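Local coordinates for putative iron-uptake ABC transport system,periplasmic iron-binding protein (Campylobacter jejuni, PDB 3E13), which binds ferric iron, probably in the periplasm, and is thought to deliver it to an ABC transporter for iron uptake, at residues L89-D93 / K94-A98; A153-G156 / N157-K161; S259-I262 / Q263-T267. One frame throughout, in Å; residues are numbered along the deposited sequence.

Interaction 1 (L89-D93 / K94-A98); sequences LRDKD and KEWFA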
loop_
_atom_site.group_PDB
_atom_site.type_symbol
_atom_site.label_atom_id
_atom_site.label_comp_id
_atom_site.label_asym_id
_atom_site.label_seq_id
_atom_site.Cartn_x
_atom_site.Cartn_y
_atom_site.Cartn_z
ATOM N N LEU A 89 5.451 -13.085 -3.505
ATOM C CA LEU A 89 5.012 -11.725 -3.844
ATOM C C LEU A 89 4.243 -11.707 -5.164
ATOM O O LEU A 89 4.099 -10.653 -5.804
ATOM C CB LEU A 89 6.197 -10.762 -3.909
ATOM C CG LEU A 89 6.782 -10.569 -2.511
ATOM C CD1 LEU A 89 8.111 -9.865 -2.537
ATOM C CD2 LEU A 89 5.878 -9.715 -1.600
ATOM N N ARG A 90 3.793 -12.872 -5.594
ATOM C CA ARG A 90 2.945 -12.959 -6.794
ATOM C C ARG A 90 1.938 -14.089 -6.614
ATOM O O ARG A 90 2.139 -14.983 -5.799
ATOM C CB ARG A 90 3.787 -13.098 -8.063
ATOM C CG ARG A 90 4.815 -14.275 -8.084
ATOM C CD ARG A 90 5.542 -14.335 -9.428
ATOM N NE ARG A 90 6.860 -14.933 -9.280
ATOM C CZ ARG A 90 7.069 -16.232 -9.271
ATOM N NH1 ARG A 90 6.071 -17.082 -9.403
ATOM N NH2 ARG A 90 8.339 -16.706 -9.141
ATOM N N ASP A 91 0.828 -14.047 -7.363
ATOM C CA ASP A 91 -0.232 -15.039 -7.263
ATOM C C ASP A 91 0.242 -16.403 -7.736
ATOM O O ASP A 91 0.832 -16.516 -8.803
ATOM C CB ASP A 91 -1.341 -14.579 -8.212
ATOM C CG ASP A 91 -2.600 -15.451 -8.187
ATOM O OD1 ASP A 91 -2.867 -16.153 -7.189
ATOM O OD2 ASP A 91 -3.410 -15.412 -9.142
ATOM N N LYS A 92 -0.067 -17.455 -6.967
ATOM C CA LYS A 92 0.209 -18.796 -7.414
ATOM C C LYS A 92 -0.490 -19.075 -8.740
ATOM O O LYS A 92 0.041 -19.788 -9.583
ATOM C CB LYS A 92 -0.182 -19.801 -6.331
ATOM C CG LYS A 92 -1.644 -19.917 -6.088
ATOM C CD LYS A 92 -2.002 -21.070 -5.127
ATOM C CE LYS A 92 -3.506 -21.354 -5.190
ATOM N NZ LYS A 92 -3.857 -22.584 -4.412
ATOM N N ASP A 93 -1.658 -18.465 -8.931
ATOM C CA ASP A 93 -2.453 -18.637 -10.145
ATOM C C ASP A 93 -2.152 -17.599 -11.247
ATOM O O ASP A 93 -2.849 -17.567 -12.288
ATOM C CB ASP A 93 -3.947 -18.602 -9.802
ATOM C CG ASP A 93 -4.353 -19.672 -8.820
ATOM O OD1 ASP A 93 -3.880 -20.835 -8.955
ATOM O OD2 ASP A 93 -5.107 -19.438 -7.852
ATOM N N LYS A 94 -1.099 -16.790 -11.030
ATOM C CA LYS A 94 -0.518 -15.912 -12.038
ATOM C C LYS A 94 -1.435 -14.764 -12.485
ATOM O O LYS A 94 -1.260 -14.238 -13.565
ATOM C CB LYS A 94 -0.066 -16.703 -13.259
ATOM C CG LYS A 94 0.943 -17.805 -12.943
ATOM C CD LYS A 94 1.379 -18.454 -14.229
ATOM C CE LYS A 94 1.864 -19.879 -14.056
ATOM N NZ LYS A 94 1.960 -20.455 -15.448
ATOM N N GLU A 95 -2.330 -14.330 -11.616
ATOM C CA GLU A 95 -3.242 -13.240 -11.971
ATOM C C GLU A 95 -2.851 -11.893 -11.386
ATOM O O GLU A 95 -3.406 -10.893 -11.814
ATOM C CB GLU A 95 -4.715 -13.585 -11.645
ATOM C CG GLU A 95 -5.160 -14.817 -12.399
ATOM C CD GLU A 95 -6.664 -15.056 -12.373
ATOM O OE1 GLU A 95 -7.077 -16.140 -12.864
ATOM O OE2 GLU A 95 -7.404 -14.150 -11.938
ATOM N N TRP A 96 -1.922 -11.841 -10.431
ATOM C CA TRP A 96 -1.496 -10.565 -9.854
ATOM C C TRP A 96 -0.037 -10.687 -9.460
ATOM O O TRP A 96 0.409 -11.768 -9.169
ATOM C CB TRP A 96 -2.343 -10.088 -8.667
ATOM C CG TRP A 96 -2.448 -11.023 -7.534
ATOM C CD1 TRP A 96 -3.491 -11.835 -7.275
ATOM C CD2 TRP A 96 -1.471 -11.272 -6.503
ATOM N NE1 TRP A 96 -3.242 -12.587 -6.152
ATOM C CE2 TRP A 96 -2.001 -12.270 -5.662
ATOM C CE3 TRP A 96 -0.216 -10.743 -6.199
ATOM C CZ2 TRP A 96 -1.310 -12.768 -4.563
ATOM C CZ3 TRP A 96 0.469 -11.233 -5.107
ATOM C CH2 TRP A 96 -0.076 -12.226 -4.302
ATOM N N PHE A 97 0.646 -9.553 -9.458
ATOM C CA PHE A 97 2.140 -9.529 -9.319
ATOM C C PHE A 97 2.538 -8.252 -8.584
ATOM O O PHE A 97 2.077 -7.155 -8.935
ATOM C CB PHE A 97 2.775 -9.491 -10.684
ATOM C CG PHE A 97 2.445 -10.689 -11.513
ATOM C CD1 PHE A 97 1.293 -10.669 -12.301
ATOM C CD2 PHE A 97 3.263 -11.803 -11.533
ATOM C CE1 PHE A 97 0.914 -11.803 -13.049
ATOM C CE2 PHE A 97 2.912 -12.912 -12.357
ATOM C CZ PHE A 97 1.717 -12.903 -13.072
ATOM N N ALA A 98 3.394 -8.344 -7.569
ATOM C CA ALA A 98 3.800 -7.141 -6.844
ATOM C C ALA A 98 4.793 -6.355 -7.707
ATOM O O ALA A 98 5.663 -6.971 -8.406
ATOM C CB ALA A 98 4.474 -7.493 -5.546
HETATM O O HOH W 1 -5.459 -18.252 -13.111
#

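Interaction 2 (A153-G156 / N157-K161); sequences ANDG and NKEAK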
loop_
_atom_site.group_PDB
_atom_site.type_symbol
_atom_site.label_atom_id
_atom_site.label_comp_id
_atom_site.label_asym_id
_atom_site.label_seq_id
_atom_site.Cartn_x
_atom_site.Cartn_y
_atom_site.Cartn_z
ATOM N N ALA A 153 -5.581 -12.464 10.457
ATOM C CA ALA A 153 -4.798 -13.610 10.039
ATOM C C ALA A 153 -3.793 -14.048 11.129
ATOM O O ALA A 153 -3.573 -15.263 11.326
ATOM C CB ALA A 153 -4.079 -13.315 8.735
ATOM N N ASN A 154 -3.229 -13.088 11.851
ATOM C CA ASN A 154 -2.188 -13.381 12.815
ATOM C C ASN A 154 -2.765 -13.714 14.216
ATOM O O ASN A 154 -2.318 -14.684 14.857
ATOM C CB ASN A 154 -1.213 -12.223 12.939
ATOM C CG ASN A 154 -0.149 -12.260 11.901
ATOM O OD1 ASN A 154 0.548 -13.301 11.742
ATOM N ND2 ASN A 154 0.002 -11.166 11.150
ATOM N N ASP A 155 -3.783 -12.976 14.648
ATOM C CA ASP A 155 -4.230 -12.983 16.038
ATOM C C ASP A 155 -5.683 -13.393 16.198
ATOM O O ASP A 155 -6.129 -13.492 17.341
ATOM C CB ASP A 155 -4.015 -11.622 16.697
ATOM C CG ASP A 155 -2.543 -11.212 16.758
ATOM O OD1 ASP A 155 -1.639 -12.065 16.763
ATOM O OD2 ASP A 155 -2.199 -10.033 16.762
ATOM N N GLY A 156 -6.423 -13.605 15.095
ATOM C CA GLY A 156 -7.817 -14.051 15.186
ATOM C C GLY A 156 -8.819 -12.921 15.132
ATOM O O GLY A 156 -8.479 -11.728 15.381
ATOM N N ASN A 157 -10.079 -13.259 14.887
ATOM C CA ASN A 157 -11.099 -12.231 14.721
ATOM C C ASN A 157 -11.586 -11.531 15.995
ATOM O O ASN A 157 -12.125 -10.438 15.914
ATOM C CB ASN A 157 -12.276 -12.731 13.842
ATOM C CG ASN A 157 -13.036 -13.933 14.416
ATOM O OD1 ASN A 157 -13.841 -14.570 13.691
ATOM N ND2 ASN A 157 -12.784 -14.271 15.634
ATOM N N LYS A 158 -11.345 -12.110 17.167
ATOM C CA LYS A 158 -11.746 -11.427 18.394
ATOM C C LYS A 158 -10.720 -10.400 18.775
ATOM O O LYS A 158 -11.073 -9.271 19.166
ATOM C CB LYS A 158 -12.060 -12.423 19.546
ATOM C CG LYS A 158 -13.252 -13.333 19.236
ATOM C CD LYS A 158 -13.592 -14.238 20.393
ATOM C CE LYS A 158 -14.754 -15.101 20.111
ATOM N NZ LYS A 158 -16.018 -14.287 19.788
ATOM N N GLU A 159 -9.436 -10.697 18.630
ATOM C CA GLU A 159 -8.449 -9.647 18.806
ATOM C C GLU A 159 -8.656 -8.547 17.765
ATOM O O GLU A 159 -8.605 -7.409 18.093
ATOM C CB GLU A 159 -7.033 -10.194 18.644
ATOM C CG GLU A 159 -5.907 -9.170 18.552
ATOM C CD GLU A 159 -5.817 -8.222 19.732
ATOM O OE1 GLU A 159 -5.388 -7.052 19.513
ATOM O OE2 GLU A 159 -6.212 -8.628 20.852
ATOM N N ALA A 160 -8.932 -8.918 16.519
ATOM C CA ALA A 160 -9.213 -7.923 15.467
ATOM C C ALA A 160 -10.339 -6.971 15.824
ATOM O O ALA A 160 -10.199 -5.760 15.632
ATOM C CB ALA A 160 -9.492 -8.593 14.114
ATOM N N LYS A 161 -11.446 -7.489 16.357
ATOM C CA LYS A 161 -12.589 -6.636 16.662
ATOM C C LYS A 161 -12.230 -5.756 17.832
ATOM O O LYS A 161 -12.538 -4.579 17.836
ATOM C CB LYS A 161 -13.828 -7.459 16.973
ATOM C CG LYS A 161 -15.046 -6.610 17.174
ATOM C CD LYS A 161 -16.271 -7.476 17.362
ATOM C CE LYS A 161 -17.452 -6.615 17.763
ATOM N NZ LYS A 161 -18.663 -7.463 18.020
HETATM O O HOH W 2 -8.978 -13.562 18.147
#

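Interaction 3 (S259-I262 / Q263-T267); sequences SPEI and QKILT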
loop_
_atom_site.group_PDB
_atom_site.type_symbol
_atom_site.label_atom_id
_atom_site.label_comp_id
_atom_site.label_asym_id
_atom_site.label_seq_id
_atom_site.Cartn_x
_atom_site.Cartn_y
_atom_site.Cartn_z
ATOM N N SER A 259 11.460 -3.812 -14.572
ATOM C CA SER A 259 12.780 -3.556 -15.190
ATOM C C SER A 259 13.679 -2.775 -14.237
ATOM O O SER A 259 13.217 -2.118 -13.338
ATOM C CB SER A 259 12.606 -2.814 -16.506
ATOM O OG SER A 259 12.115 -1.510 -16.360
ATOM N N PRO A 260 14.996 -2.903 -14.408
ATOM C CA PRO A 260 15.947 -2.209 -13.542
ATOM C C PRO A 260 15.720 -0.733 -13.375
ATOM O O PRO A 260 15.716 -0.266 -12.215
ATOM C CB PRO A 260 17.288 -2.513 -14.214
ATOM C CG PRO A 260 17.060 -3.843 -14.889
ATOM C CD PRO A 260 15.639 -3.797 -15.389
ATOM N N GLU A 261 15.489 -0.007 -14.473
ATOM C CA GLU A 261 15.318 1.429 -14.410
ATOM C C GLU A 261 14.060 1.836 -13.663
ATOM O O GLU A 261 14.088 2.776 -12.888
ATOM C CB GLU A 261 15.361 2.111 -15.804
ATOM C CG GLU A 261 15.233 3.624 -15.698
ATOM C CD GLU A 261 15.424 4.412 -16.980
ATOM O OE1 GLU A 261 15.339 3.833 -18.074
ATOM O OE2 GLU A 261 15.708 5.644 -16.847
ATOM N N ILE A 262 12.989 1.073 -13.855
ATOM C CA ILE A 262 11.720 1.453 -13.282
ATOM C C ILE A 262 11.689 1.106 -11.785
ATOM O O ILE A 262 11.169 1.885 -10.974
ATOM C CB ILE A 262 10.585 0.795 -14.057
ATOM C CG1 ILE A 262 10.634 1.239 -15.514
ATOM C CG2 ILE A 262 9.249 1.116 -13.441
ATOM C CD1 ILE A 262 10.523 2.803 -15.726
ATOM N N GLN A 263 12.270 -0.035 -11.417
ATOM C CA GLN A 263 12.376 -0.379 -10.014
ATOM C C GLN A 263 13.229 0.635 -9.273
ATOM O O GLN A 263 12.946 0.994 -8.135
ATOM C CB GLN A 263 12.897 -1.799 -9.852
ATOM C CG GLN A 263 11.894 -2.826 -10.340
ATOM C CD GLN A 263 10.920 -3.189 -9.270
ATOM O OE1 GLN A 263 11.313 -3.617 -8.194
ATOM N NE2 GLN A 263 9.648 -2.954 -9.531
ATOM N N LYS A 264 14.282 1.130 -9.937
ATOM C CA LYS A 264 15.090 2.193 -9.344
ATOM C C LYS A 264 14.284 3.511 -9.157
ATOM O O LYS A 264 14.392 4.158 -8.118
ATOM C CB LYS A 264 16.385 2.422 -10.136
ATOM C CG LYS A 264 17.382 3.335 -9.337
ATOM C CD LYS A 264 17.577 2.928 -7.868
ATOM C CE LYS A 264 18.913 3.389 -7.276
ATOM N NZ LYS A 264 18.823 3.604 -5.834
ATOM N N ILE A 265 13.465 3.890 -10.119
ATOM C CA ILE A 265 12.636 5.083 -9.964
ATOM C C ILE A 265 11.655 4.907 -8.806
ATOM O O ILE A 265 11.386 5.828 -8.042
ATOM C CB ILE A 265 11.894 5.384 -11.264
ATOM C CG1 ILE A 265 12.900 5.844 -12.342
ATOM C CG2 ILE A 265 10.719 6.379 -11.029
ATOM C CD1 ILE A 265 12.241 6.053 -13.655
ATOM N N LEU A 266 11.098 3.718 -8.681
ATOM C CA LEU A 266 10.120 3.477 -7.616
ATOM C C LEU A 266 10.726 3.694 -6.235
ATOM O O LEU A 266 10.037 4.187 -5.348
ATOM C CB LEU A 266 9.525 2.100 -7.766
ATOM C CG LEU A 266 8.520 1.947 -8.944
ATOM C CD1 LEU A 266 8.337 0.500 -9.336
ATOM C CD2 LEU A 266 7.213 2.587 -8.622
ATOM N N THR A 267 12.013 3.358 -6.041
ATOM C CA THR A 267 12.631 3.663 -4.754
ATOM C C THR A 267 13.230 5.083 -4.687
ATOM O O THR A 267 13.131 5.752 -3.653
ATOM C CB THR A 267 13.617 2.542 -4.351
ATOM O OG1 THR A 267 14.035 2.722 -2.999
ATOM C CG2 THR A 267 14.905 2.540 -5.170
#

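Interaction 1 (L89-D93 / K94-A98)
A tight chain reversal, leading into strand 97-109 of the central sheet, brings R90 and F97 together as a single antiparallel bridge, a non-hydrogen-bonded pair. The bonds lie to both sides of it: A98 N gives to L89 O at 3.0 Å, and D91 N gives to W96 O at 2.9 Å. Beyond them the chain rounds a type I turn from D91 to K94, closed by K94 N to D91 O at 3.0 Å.

D91 does most of the work. With CG anti to the backbone N (chi1 -176°), its carboxylate swings in beneath the turn, and each oxygen takes a backbone N-H. OD2 uses its anti lone pair for E95 N at 2.9 Å, whereas OD1 is met from above the carboxylate plane by D93 N at 3.1 Å, which makes an Asx turn. The same residue lies on the indole of W96: D91 CB sits 3.4 Å from the centroid of the five-membered ring, almost straight above it, a CH-pi contact. The carboxylate runs nearly parallel to the ring, 10° between planes, and the backbone from R90 C to D91 N covers the six-membered half on the same face. On the side away from the indole, R90 CB meets F97 CD2 at 3.7 Å, and the R90 guanidinium goes on to I85 O.

K68 of helix 61-69 makes salt bridges to D91 OD1 and D93 OD2. Backbone N-H groups and a lysine thus converge on the buried D91 carboxylate, which should favour its ionised form and fix its rotation.

Interaction 2 (A153-G156 / N157-K161)
E159 lays the aliphatic part of its side chain alongside that of D155, CG of E159 resting 3.6 Å from CB of D155. E159 reaches this position with CG anti to its own nitrogen (chi1 169°), and a bend at the next torsion then carries the carboxylate off. The acid ends keep their distance, D155 OD2 and E159 OE1 being 5.2 Å apart, and the D155 carboxylate instead forms a salt bridge with R229.

Behind the pair is a helix-to-helix junction with a single residue as its link: helix 142-155 stops at D155, and helix 157-170 starts at N157. G156 does both jobs, leaving helical geometry with a positive phi of 95° and serving as N-cap of the next helix. Its backbone angles would jam a side chain against the preceding carbonyl, so glycine suits the corner. G156 O receives the first helical bond, from A160 N at 3.1 Å. Water 2 links the two helix ends nearby, donating to D155 O at 3.0 Å and accepting from E159 N at 2.9 Å. The A160 methyl lies near G156 O and packs on L148 and I152 of the first helix and I311 of helix 305-315.

Interaction 3 (S259-I262 / Q263-T267)
S259 O, at the N-cap of helix 260-268, receives two backbone N-H groups: Q263 N at 3.0 Å, in a nearly straight bond of 171°, and, more weakly, I262 N at 3.2 Å. The side chain of Q263 comes past the same oxygen, its CG 3.4 Å from S259 O, then bends at chi2 (-86°). That bend turns the buried amide off the helix, where it is gripped at both ends: NE2 gives to M257 O and I99 O, while OE1 accepts from I275 N and R276 N. Four bonds of this kind should fix the rotation of the amide and leave its nitrogen and oxygen each with two partners.

One turn on, L266 N closes on I262 O at 2.9 Å, and the apolar side chains follow. CG2 of I262, anti to its nitrogen, meets CD1 of L266 at 4.2 Å, and the other branch sends CD1 of I262 to CD1 of I265, also at 4.2 Å. I262, I265 and L266 all press on I18 of helix 14-26, and I262 also meets F256 and M257 of helix 247-257. The side chain of L266 lies about 7 Å from that of the iron ligand Y12, while Q263 ties the helix start to strand 97-109 through I99.

Interaction 1 and interaction 3 share a neighbourhood, their nearest atoms about 6 Å apart. Strand 97-109 connects them: interaction 1 leads into it through F97 and A98, and interaction 3 bonds to it at I99. I275 is common ground too, touched by L89 and A98 and bonded to Q263. Both are partly buried, but a carboxylate organises the first and a neutral amide with branched aliphatic groups the second. Interaction 2 is a surface corner on the opposite side of the chain's centre from interaction 3, their centres about 36 Å apart; glycine geometry and a bridging water dominate there. Of the three, interaction 3 alone comes near the iron site.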